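Local coordinates for protein putative transcriptional regulator, LysR family (Vibrio parahaemolyticus, PDB 3OXN) that probably binds DNA and regulates transcription as a LysR-family regulator, of which this chain is the C-terminal substrate-binding-type (effector) domain, at residues L38-Q43 / C219-A224; R59-L64 / E81-E86; H101-Q106 / L114-A119; R201-P206 / W210-V215. All blocks are in the same frame, centred on the assembly; numbering follows the deposited sequence.

How the contacts relate
Contacts 1, 2 and 4 belong to the lobe built on the sheet containing strand 20-25, whereas contact 3 lies in the other lobe, with centres at least 34 Å from theirs. Contact 1 is a surface meeting of two arginines. Contacts 2 and 3 are buried: a serine and two leucines in the first, two histidines and a leucine in the second. Contact 4 is partly buried and the most polar, with an arginine bonding backbone carbonyls. Contacts 1 and 4 share helix 206-227 and touch where Ile41 packs on Val214. Contacts 2 and 4 are joined by the salt bridge between Arg84 and Glu203, so a charged link runs beside the apolar packing of contact 2.

Contact 1: L38-Q43 / C219-A224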
# COMPACT_ATOMS: atom_id res chain seq x y z
N LEU A 38 -1.17 15.11 -7.03
CA LEU A 38 -2.62 15.04 -7.24
C LEU A 38 -3.37 16.38 -7.10
O LEU A 38 -4.35 16.60 -7.80
CB LEU A 38 -3.25 13.95 -6.35
CG LEU A 38 -3.32 12.52 -6.92
CD1 LEU A 38 -3.60 11.52 -5.84
CD2 LEU A 38 -4.36 12.40 -8.01
N PRO A 39 -2.93 17.26 -6.20
CA PRO A 39 -3.72 18.49 -6.06
C PRO A 39 -3.71 19.36 -7.31
O PRO A 39 -4.75 19.88 -7.71
CB PRO A 39 -3.04 19.20 -4.89
CG PRO A 39 -2.44 18.09 -4.09
CD PRO A 39 -1.97 17.09 -5.10
N ARG A 40 -2.54 19.52 -7.94
CA ARG A 40 -2.48 20.24 -9.21
C ARG A 40 -3.22 19.54 -10.34
O ARG A 40 -3.68 20.21 -11.25
CB ARG A 40 -1.03 20.53 -9.63
CG ARG A 40 -0.63 22.01 -9.47
CD ARG A 40 0.08 22.31 -8.13
NE ARG A 40 1.51 22.58 -8.32
CZ ARG A 40 2.01 23.77 -8.65
NH1 ARG A 40 1.19 24.80 -8.83
NH2 ARG A 40 3.32 23.93 -8.80
N ILE A 41 -3.35 18.21 -10.28
CA ILE A 41 -4.08 17.46 -11.30
C ILE A 41 -5.56 17.83 -11.31
O ILE A 41 -6.11 18.20 -12.34
CB ILE A 41 -4.00 15.92 -11.10
CG1 ILE A 41 -2.55 15.43 -11.19
CG2 ILE A 41 -4.83 15.21 -12.13
CD1 ILE A 41 -1.92 15.71 -12.52
N TYR A 42 -6.19 17.71 -10.14
CA TYR A 42 -7.62 17.92 -10.00
C TYR A 42 -7.98 19.39 -10.07
O TYR A 42 -9.08 19.76 -10.50
CB TYR A 42 -8.11 17.33 -8.68
CG TYR A 42 -8.42 15.87 -8.81
CD1 TYR A 42 -9.61 15.46 -9.39
CD2 TYR A 42 -7.51 14.90 -8.41
CE1 TYR A 42 -9.90 14.14 -9.53
CE2 TYR A 42 -7.79 13.57 -8.54
CZ TYR A 42 -9.00 13.19 -9.11
OH TYR A 42 -9.32 11.85 -9.25
N GLN A 43 -7.04 20.22 -9.64
CA GLN A 43 -7.20 21.65 -9.77
C GLN A 43 -7.23 21.97 -11.26
O GLN A 43 -8.05 22.76 -11.73
CB GLN A 43 -6.05 22.36 -9.06
CG GLN A 43 -5.71 23.73 -9.61
CD GLN A 43 -6.84 24.73 -9.42
OE1 GLN A 43 -7.92 24.39 -8.91
NE2 GLN A 43 -6.59 25.98 -9.82
N CYS A 219 6.68 15.76 -10.62
CA CYS A 219 7.89 15.02 -10.26
C CYS A 219 9.06 15.98 -10.31
O CYS A 219 9.84 16.09 -9.36
CB CYS A 219 8.16 13.91 -11.26
SG CYS A 219 7.27 12.39 -10.98
N SER A 220 9.18 16.66 -11.44
CA SER A 220 10.22 17.67 -11.61
C SER A 220 10.11 18.58 -10.39
O SER A 220 11.08 18.74 -9.64
CB SER A 220 9.99 18.47 -12.89
OG SER A 220 11.15 18.47 -13.71
N ARG A 221 8.92 19.12 -10.18
CA ARG A 221 8.65 20.01 -9.06
C ARG A 221 9.08 19.38 -7.74
O ARG A 221 9.57 20.07 -6.84
CB ARG A 221 7.17 20.36 -9.01
CG ARG A 221 6.87 21.83 -8.84
CD ARG A 221 5.38 22.07 -8.55
NE ARG A 221 4.99 21.88 -7.14
CZ ARG A 221 5.81 21.97 -6.09
NH1 ARG A 221 5.33 21.78 -4.86
NH2 ARG A 221 7.11 22.25 -6.24
N LEU A 222 8.91 18.07 -7.63
CA LEU A 222 9.18 17.36 -6.38
C LEU A 222 10.68 17.29 -6.11
O LEU A 222 11.14 17.50 -4.98
CB LEU A 222 8.56 15.95 -6.41
CG LEU A 222 8.52 15.11 -5.13
CD1 LEU A 222 7.75 15.84 -4.07
CD2 LEU A 222 7.91 13.74 -5.36
N ILE A 223 11.44 16.98 -7.15
CA ILE A 223 12.88 16.97 -7.06
C ILE A 223 13.35 18.33 -6.55
O ILE A 223 13.97 18.42 -5.49
CB ILE A 223 13.53 16.62 -8.42
CG1 ILE A 223 13.16 15.19 -8.85
CG2 ILE A 223 15.05 16.77 -8.36
CD1 ILE A 223 13.25 14.93 -10.37
N ALA A 224 13.02 19.39 -7.28
CA ALA A 224 13.36 20.75 -6.85
C ALA A 224 13.21 20.89 -5.34
O ALA A 224 14.18 20.74 -4.60
CB ALA A 224 12.48 21.78 -7.57
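Arg40 of helix 28-44 and Arg221 of helix 206-227 meet through their side chains alone, across backbones whose nearest CA atoms, those of these same two residues, are 11.1 Å apart. In the model the outer end of Arg40 is placed against Arg221, but the approach of its NH2 is too tight to be trusted at this resolution, and its exact place is doubtful. The side chains cross at nearly a right angle, with guanidinium planes 74° apart, so the two groups are not stacked. Arg40 NE lies 3.7 Å from Arg221 NE.

Behind the pair stands Glu218, about one turn before Arg221 on helix 206-227 and outside both segments. Glu218 OE2 makes a salt bridge to Arg40 NE, whereas Glu218 OE1 has only a long, weak ion pair with Arg221 NE. Further inward, Leu222 and the side chain of Arg221 touch Phe36 of helix 28-44, and Ile41 packs on Phe50 of strand 49-54. Another side of helix 28-44 faces the second subunit, where Tyr42 OH is hydrogen-bonded to Val144 O of that subunit and Leu38 packs on its Ala152.

Chemically, then, Arg40 is paired with Glu218, and Arg221 only weakly with the same carboxylate. Its negative charge probably offsets the proximity of the two arginines, and the polar link between the helices runs through Glu218 rather than directly from arginine to arginine.

Contact 2: R59-L64 / E81-E86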
# COMPACT_ATOMS: atom_id res chain seq x y z
N ARG A 59 4.64 -8.28 -14.29
CA ARG A 59 3.52 -8.16 -15.21
C ARG A 59 3.36 -6.72 -15.66
O ARG A 59 2.29 -6.33 -16.12
CB ARG A 59 2.21 -8.62 -14.55
CG ARG A 59 2.31 -9.94 -13.82
CD ARG A 59 0.96 -10.65 -13.74
NE ARG A 59 0.30 -10.70 -15.04
CZ ARG A 59 -0.86 -10.10 -15.33
NH1 ARG A 59 -1.51 -9.40 -14.40
NH2 ARG A 59 -1.37 -10.21 -16.54
N LEU A 60 4.42 -5.92 -15.52
CA LEU A 60 4.39 -4.52 -15.91
C LEU A 60 3.78 -4.32 -17.29
O LEU A 60 2.82 -3.55 -17.47
CB LEU A 60 5.81 -3.95 -15.89
CG LEU A 60 6.01 -2.53 -16.45
CD1 LEU A 60 5.29 -1.52 -15.58
CD2 LEU A 60 7.48 -2.19 -16.56
N SER A 61 4.35 -5.00 -18.28
CA SER A 61 3.92 -4.85 -19.66
C SER A 61 2.56 -5.49 -19.90
O SER A 61 1.79 -5.01 -20.73
CB SER A 61 4.95 -5.45 -20.60
OG SER A 61 4.54 -5.28 -21.94
N ASP A 62 2.26 -6.56 -19.18
CA ASP A 62 0.96 -7.17 -19.31
C ASP A 62 -0.09 -6.22 -18.76
O ASP A 62 -1.23 -6.16 -19.24
CB ASP A 62 0.90 -8.51 -18.58
CG ASP A 62 1.43 -9.64 -19.42
OD1 ASP A 62 1.87 -9.36 -20.56
OD2 ASP A 62 1.43 -10.80 -18.93
N GLN A 63 0.30 -5.50 -17.72
CA GLN A 63 -0.61 -4.60 -17.05
C GLN A 63 -0.98 -3.39 -17.94
O GLN A 63 -2.16 -3.04 -18.06
CB GLN A 63 -0.04 -4.17 -15.69
CG GLN A 63 -1.07 -4.25 -14.58
CD GLN A 63 -0.46 -4.23 -13.19
OE1 GLN A 63 0.74 -4.49 -13.03
NE2 GLN A 63 -1.28 -3.93 -12.18
N LEU A 64 0.01 -2.79 -18.60
CA LEU A 64 -0.27 -1.69 -19.52
C LEU A 64 -0.91 -2.20 -20.81
O LEU A 64 -1.76 -1.54 -21.40
CB LEU A 64 1.00 -0.91 -19.84
CG LEU A 64 1.73 -0.19 -18.72
CD1 LEU A 64 3.09 0.21 -19.25
CD2 LEU A 64 0.96 1.01 -18.20
N GLU A 81 11.16 -2.07 -23.82
CA GLU A 81 10.78 -2.03 -25.24
C GLU A 81 9.92 -3.24 -25.61
O GLU A 81 10.25 -4.38 -25.26
CB GLU A 81 12.01 -1.99 -26.14
CG GLU A 81 12.91 -0.79 -25.90
CD GLU A 81 13.68 -0.90 -24.59
OE1 GLU A 81 13.68 0.10 -23.83
OE2 GLU A 81 14.26 -1.98 -24.34
N PRO A 82 8.83 -3.00 -26.37
CA PRO A 82 8.40 -1.73 -26.98
C PRO A 82 7.43 -0.88 -26.13
O PRO A 82 6.46 -0.32 -26.67
CB PRO A 82 7.65 -2.23 -28.21
CG PRO A 82 6.90 -3.38 -27.64
CD PRO A 82 7.99 -4.11 -26.87
N LEU A 83 7.69 -0.79 -24.83
CA LEU A 83 6.91 0.10 -23.98
C LEU A 83 7.59 1.45 -23.87
O LEU A 83 8.79 1.54 -23.63
CB LEU A 83 6.70 -0.49 -22.59
CG LEU A 83 5.73 -1.67 -22.51
CD1 LEU A 83 5.47 -2.02 -21.06
CD2 LEU A 83 4.45 -1.29 -23.18
N ARG A 84 6.82 2.51 -24.04
CA ARG A 84 7.36 3.85 -23.90
C ARG A 84 7.77 4.12 -22.46
O ARG A 84 7.14 3.66 -21.51
CB ARG A 84 6.32 4.85 -24.38
CG ARG A 84 5.75 4.45 -25.71
CD ARG A 84 6.82 4.58 -26.73
NE ARG A 84 7.61 5.75 -26.37
CZ ARG A 84 8.31 6.49 -27.23
NH1 ARG A 84 8.33 6.18 -28.53
NH2 ARG A 84 8.99 7.54 -26.78
N SER A 85 8.84 4.87 -22.28
CA SER A 85 9.32 5.10 -20.94
C SER A 85 10.16 6.34 -20.91
O SER A 85 10.85 6.66 -21.88
CB SER A 85 10.16 3.91 -20.48
OG SER A 85 11.23 3.69 -21.37
N GLU A 86 10.10 7.06 -19.80
CA GLU A 86 11.01 8.17 -19.58
C GLU A 86 11.38 8.18 -18.10
O GLU A 86 10.54 7.87 -17.26
CB GLU A 86 10.35 9.49 -20.00
CG GLU A 86 9.77 10.27 -18.85
CD GLU A 86 9.38 11.69 -19.25
OE1 GLU A 86 8.65 11.85 -20.25
OE2 GLU A 86 9.81 12.65 -18.56
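Ser61, in the first turn of helix 60-65, meets Leu83 of strand 83-89. Both its CB and its OG lie alongside one methyl: Ser61 CB is 3.5 Å from Leu83 CD1, and Ser61 OG is at the same distance from that carbon. The hydroxyl stands anti to the backbone N (chi1 -179°), which brings it over the leucine branch, with Leu83 CG 3.8 Å from Ser61 OG. The serine's carbonyl oxygen looks along the helix instead, to a hydrogen bond with Thr65 OG1.

Two residues on, Gln63 is on another side of the helix. Its amide is held at both ends, NE2 giving to Pro54 O and OE1 taking the N-H of Gln56, which ties the helix to the end of strand 49-54 and the residues after it.

Leu64 then returns to the strand. Its CD1 methyl touches Leu83 CD1 at 3.7 Å, the two side chains crossing obliquely. Leu64 also packs on Ala72 of strand 71-74 and Ile197 of strand 194-199. Leu83 CD1 is thus the point on which both helix residues converge. Leu83 comes directly after Pro82, which is preceded by a cis peptide bond.

Helix 60-65 belongs to the beta-alpha-beta crossover from strand 49-54 to strand 71-74, and here it reaches the other outermost strand of the sheet, 83-89. The join is made by van der Waals contact of methyls and a serine side chain, while the Gln63 amide makes its bonds elsewhere.

Contact 3: H101-Q106 / L114-A119; sequences HPLANQ and LSHPHA
His101 and Leu103, in the loop after strand 93-98, pack against the imidazole of His116, on the segment 114-119 that leads into strand 117-120; this is a largely buried contact between rings and a leucine branch at one end of a lobe's central sheet. The two imidazoles lie obliquely, their centroids 4.8 Å apart and their planes at 46°. His101 CE1 comes over one face of the His116 ring, 3.5 Å from His116 CE1. The side chains of Leu103 and His116 come at each other from opposite directions, Leu103 CD1 lying 3.6 Å from His116 NE2 and from His116 CD2.

Both loop residues are set in place by a local bond: Leu103 N gives its hydrogen to His101 ND1 at 3.0 Å. The donor lies in the imidazole plane and the N-H...N angle is 154°, so the bond limits rotation of the ring. With CG anti to the backbone N (chi1 -173°) and the ring turned at chi2, ND1 of His101 faces the N-H of Leu103. On the ring's other side, NE2 makes a weak hydrogen bond to Pro161 O, and the two bonds together are consistent with a neutral imidazole carrying its proton on NE2.

Around the contact, His101 and His116 both touch Ile163 of strand 163-167, the parallel neighbour of strand 117-120, while Leu103 also rests on Asp112 of helix 110-114, which bridges the two segments in the chain.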
# COMPACT_ATOMS: atom_id res chain seq x y z
N HIS A 101 15.49 4.28 19.82
CA HIS A 101 16.38 3.25 19.34
C HIS A 101 17.75 3.60 19.89
O HIS A 101 18.07 4.79 20.05
CB HIS A 101 16.42 3.23 17.83
CG HIS A 101 17.19 2.09 17.26
ND1 HIS A 101 18.56 1.99 17.36
CD2 HIS A 101 16.78 1.00 16.56
CE1 HIS A 101 18.96 0.88 16.76
NE2 HIS A 101 17.90 0.27 16.27
N PRO A 102 18.56 2.59 20.23
CA PRO A 102 19.91 2.88 20.72
C PRO A 102 20.71 3.86 19.82
O PRO A 102 21.26 4.84 20.33
CB PRO A 102 20.57 1.49 20.77
CG PRO A 102 19.42 0.57 21.07
CD PRO A 102 18.20 1.18 20.41
N LEU A 103 20.76 3.59 18.52
CA LEU A 103 21.58 4.38 17.61
C LEU A 103 20.92 5.69 17.20
O LEU A 103 21.43 6.38 16.32
CB LEU A 103 21.89 3.59 16.34
CG LEU A 103 22.37 2.17 16.54
CD1 LEU A 103 22.34 1.40 15.22
CD2 LEU A 103 23.77 2.18 17.14
N ALA A 104 19.78 6.02 17.82
CA ALA A 104 18.99 7.19 17.41
C ALA A 104 19.79 8.49 17.47
O ALA A 104 19.71 9.31 16.54
CB ALA A 104 17.73 7.30 18.24
N ASN A 105 20.56 8.65 18.54
CA ASN A 105 21.30 9.89 18.78
C ASN A 105 22.79 9.80 18.50
O ASN A 105 23.58 10.62 18.97
CB ASN A 105 21.06 10.40 20.20
CG ASN A 105 19.59 10.57 20.53
OD1 ASN A 105 18.80 11.10 19.73
ND2 ASN A 105 19.20 10.12 21.71
N GLN A 106 23.20 8.81 17.72
CA GLN A 106 24.58 8.72 17.31
C GLN A 106 24.60 8.47 15.82
O GLN A 106 23.55 8.23 15.22
CB GLN A 106 25.32 7.61 18.07
CG GLN A 106 25.11 6.21 17.54
CD GLN A 106 25.72 5.15 18.46
OE1 GLN A 106 26.49 4.29 18.01
NE2 GLN A 106 25.39 5.22 19.75
N LEU A 114 24.75 -3.48 10.55
CA LEU A 114 24.81 -4.94 10.45
C LEU A 114 24.54 -5.72 11.75
O LEU A 114 24.45 -6.95 11.71
CB LEU A 114 26.16 -5.37 9.85
CG LEU A 114 26.22 -5.52 8.32
CD1 LEU A 114 25.28 -4.57 7.62
CD2 LEU A 114 27.64 -5.33 7.83
N SER A 115 24.38 -5.03 12.88
CA SER A 115 24.15 -5.70 14.15
C SER A 115 22.71 -5.66 14.61
O SER A 115 22.39 -6.10 15.70
CB SER A 115 24.98 -5.06 15.28
OG SER A 115 26.06 -4.30 14.78
N HIS A 116 21.83 -5.08 13.80
CA HIS A 116 20.46 -4.85 14.26
C HIS A 116 19.43 -5.48 13.33
O HIS A 116 19.71 -5.70 12.14
CB HIS A 116 20.19 -3.34 14.38
CG HIS A 116 20.84 -2.70 15.57
ND1 HIS A 116 20.16 -2.49 16.75
CD2 HIS A 116 22.08 -2.20 15.75
CE1 HIS A 116 20.97 -1.90 17.62
NE2 HIS A 116 22.14 -1.71 17.03
N PRO A 117 18.23 -5.78 13.86
CA PRO A 117 17.13 -6.34 13.06
C PRO A 117 16.71 -5.31 12.03
O PRO A 117 16.60 -4.13 12.38
CB PRO A 117 16.00 -6.52 14.08
CG PRO A 117 16.55 -6.13 15.40
CD PRO A 117 17.77 -5.35 15.19
N HIS A 118 16.46 -5.74 10.81
CA HIS A 118 16.13 -4.81 9.74
C HIS A 118 14.69 -5.01 9.30
O HIS A 118 14.24 -6.14 9.12
CB HIS A 118 17.05 -5.03 8.53
CG HIS A 118 18.44 -4.49 8.71
ND1 HIS A 118 19.34 -5.02 9.62
CD2 HIS A 118 19.10 -3.50 8.07
CE1 HIS A 118 20.48 -4.36 9.54
NE2 HIS A 118 20.37 -3.44 8.61
N ALA A 119 13.97 -3.90 9.14
CA ALA A 119 12.63 -3.91 8.55
C ALA A 119 12.64 -3.16 7.22
O ALA A 119 12.90 -1.97 7.17
CB ALA A 119 11.62 -3.29 9.50

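Contact 4: R201-P206 / W210-V215; sequences RCEHSP and WLRSVV
Arg212 of helix 206-227 reaches into the loop 201-206 and holds Cys202 O with both terminal nitrogens. Arg212 NH1 bonds Cys202 O at 3.0 Å (146° at the hydrogen), and Arg212 NH2 reaches the same oxygen at 3.3 Å. Both come from the same face of the carbonyl plane; NH1 stands well above it rather than on a lone pair. Arg212 NH2 is shared further: it lies 3.0 Å from Glu203 O, which sits at the guanidinium edge in its plane, though that bond is weak and bent. It also forms a salt bridge with Glu203 OE2 at 3.5 Å. The carboxylate and guanidinium planes are 85° apart, so this ion pair is not a flat, two-pronged one.

The Glu203 CB points away from the helix, and a bend at chi2 (66°) folds the carboxylate back. Its other oxygen, OE1, has the stronger partner, Arg84 of strand 83-89. A bend at chi3 carries the guanidinium of Arg212 to the loop, where Trp198 adds a cation-pi contact.

Nearer the helix start, Trp210 N makes a weak backbone bond to Pro206 O at 3.2 Å, in the first turn of helix 206-227. The indole itself leads away from the loop, packing on Phe21 and giving its NE1 hydrogen to Glu44.

In effect one arginine grips Cys202 O with two bonds and Glu203 O weakly, and pairs with the Glu203 carboxylate, tying the turn after strand 194-199 to the helix that follows. Glu203, placed between Arg84 and Arg212, is probably stabilised in its charged form.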
# COMPACT_ATOMS: atom_id res chain seq x y z
N ARG A 201 0.33 2.60 -27.64
CA ARG A 201 -1.09 2.93 -27.80
C ARG A 201 -1.54 4.19 -27.06
O ARG A 201 -2.59 4.76 -27.38
CB ARG A 201 -1.95 1.73 -27.38
CG ARG A 201 -3.14 2.10 -26.50
CD ARG A 201 -3.30 1.11 -25.34
NE ARG A 201 -3.46 -0.25 -25.85
CZ ARG A 201 -3.56 -1.34 -25.09
NH1 ARG A 201 -3.52 -1.23 -23.76
NH2 ARG A 201 -3.71 -2.53 -25.68
N CYS A 202 -0.76 4.62 -26.07
CA CYS A 202 -1.10 5.84 -25.33
C CYS A 202 -0.12 6.95 -25.64
O CYS A 202 -0.13 7.99 -24.99
CB CYS A 202 -1.09 5.59 -23.82
SG CYS A 202 -2.44 4.60 -23.17
N GLU A 203 0.73 6.73 -26.64
CA GLU A 203 1.80 7.67 -26.94
C GLU A 203 1.26 8.98 -27.50
O GLU A 203 1.72 10.06 -27.13
CB GLU A 203 2.77 7.06 -27.94
CG GLU A 203 3.82 8.02 -28.41
CD GLU A 203 4.75 8.41 -27.29
OE1 GLU A 203 5.61 7.58 -26.92
OE2 GLU A 203 4.63 9.55 -26.78
N HIS A 204 0.29 8.86 -28.39
CA HIS A 204 -0.24 10.03 -29.10
C HIS A 204 -1.67 10.37 -28.71
O HIS A 204 -2.39 11.01 -29.46
CB HIS A 204 -0.09 9.86 -30.61
CG HIS A 204 1.30 10.14 -31.10
ND1 HIS A 204 1.75 11.42 -31.35
CD2 HIS A 204 2.34 9.32 -31.35
CE1 HIS A 204 3.01 11.38 -31.74
NE2 HIS A 204 3.39 10.11 -31.75
N SER A 205 -2.07 9.94 -27.52
CA SER A 205 -3.34 10.38 -26.98
C SER A 205 -3.18 11.75 -26.32
O SER A 205 -2.39 11.90 -25.39
CB SER A 205 -3.89 9.38 -25.98
OG SER A 205 -5.16 9.80 -25.51
N PRO A 206 -3.93 12.75 -26.81
CA PRO A 206 -3.97 14.11 -26.25
C PRO A 206 -4.11 14.11 -24.72
O PRO A 206 -3.49 14.95 -24.05
CB PRO A 206 -5.24 14.70 -26.87
CG PRO A 206 -5.43 13.95 -28.15
CD PRO A 206 -4.83 12.59 -27.97
N TRP A 210 -1.05 14.52 -21.95
CA TRP A 210 -1.28 15.55 -20.95
C TRP A 210 -0.99 15.03 -19.54
O TRP A 210 -0.27 15.66 -18.78
CB TRP A 210 -2.71 16.11 -21.04
CG TRP A 210 -3.07 16.94 -19.84
CD1 TRP A 210 -2.80 18.25 -19.65
CD2 TRP A 210 -3.73 16.49 -18.65
NE1 TRP A 210 -3.26 18.66 -18.43
CE2 TRP A 210 -3.84 17.60 -17.79
CE3 TRP A 210 -4.26 15.26 -18.23
CZ2 TRP A 210 -4.45 17.53 -16.54
CZ3 TRP A 210 -4.87 15.18 -16.98
CH2 TRP A 210 -4.95 16.31 -16.15
N LEU A 211 -1.57 13.88 -19.21
CA LEU A 211 -1.35 13.24 -17.91
C LEU A 211 0.13 13.12 -17.61
O LEU A 211 0.59 13.52 -16.54
CB LEU A 211 -1.99 11.84 -17.85
CG LEU A 211 -2.37 11.22 -16.49
CD1 LEU A 211 -2.49 9.71 -16.61
CD2 LEU A 211 -1.39 11.57 -15.40
N ARG A 212 0.87 12.56 -18.56
CA ARG A 212 2.29 12.33 -18.36
C ARG A 212 3.03 13.61 -17.98
O ARG A 212 3.83 13.63 -17.03
CB ARG A 212 2.89 11.69 -19.59
CG ARG A 212 2.29 10.35 -19.87
CD ARG A 212 3.24 9.48 -20.65
NE ARG A 212 3.26 9.84 -22.06
CZ ARG A 212 2.26 9.58 -22.89
NH1 ARG A 212 1.17 8.97 -22.45
NH2 ARG A 212 2.35 9.93 -24.16
N SER A 213 2.73 14.69 -18.69
CA SER A 213 3.37 15.98 -18.47
C SER A 213 3.07 16.60 -17.10
O SER A 213 3.95 17.21 -16.47
CB SER A 213 3.02 16.97 -19.58
OG SER A 213 1.67 16.80 -19.96
N VAL A 214 1.83 16.47 -16.63
CA VAL A 214 1.51 16.96 -15.30
C VAL A 214 2.26 16.14 -14.26
O VAL A 214 2.76 16.68 -13.28
CB VAL A 214 0.01 16.99 -15.02
CG1 VAL A 214 -0.53 18.39 -15.24
CG2 VAL A 214 -0.70 16.00 -15.91
N VAL A 215 2.35 14.84 -14.51
CA VAL A 215 3.18 13.96 -13.71
C VAL A 215 4.63 14.42 -13.81
O VAL A 215 5.33 14.57 -12.81
CB VAL A 215 3.06 12.47 -14.18
CG1 VAL A 215 4.12 11.60 -13.54
CG2 VAL A 215 1.66 11.92 -13.88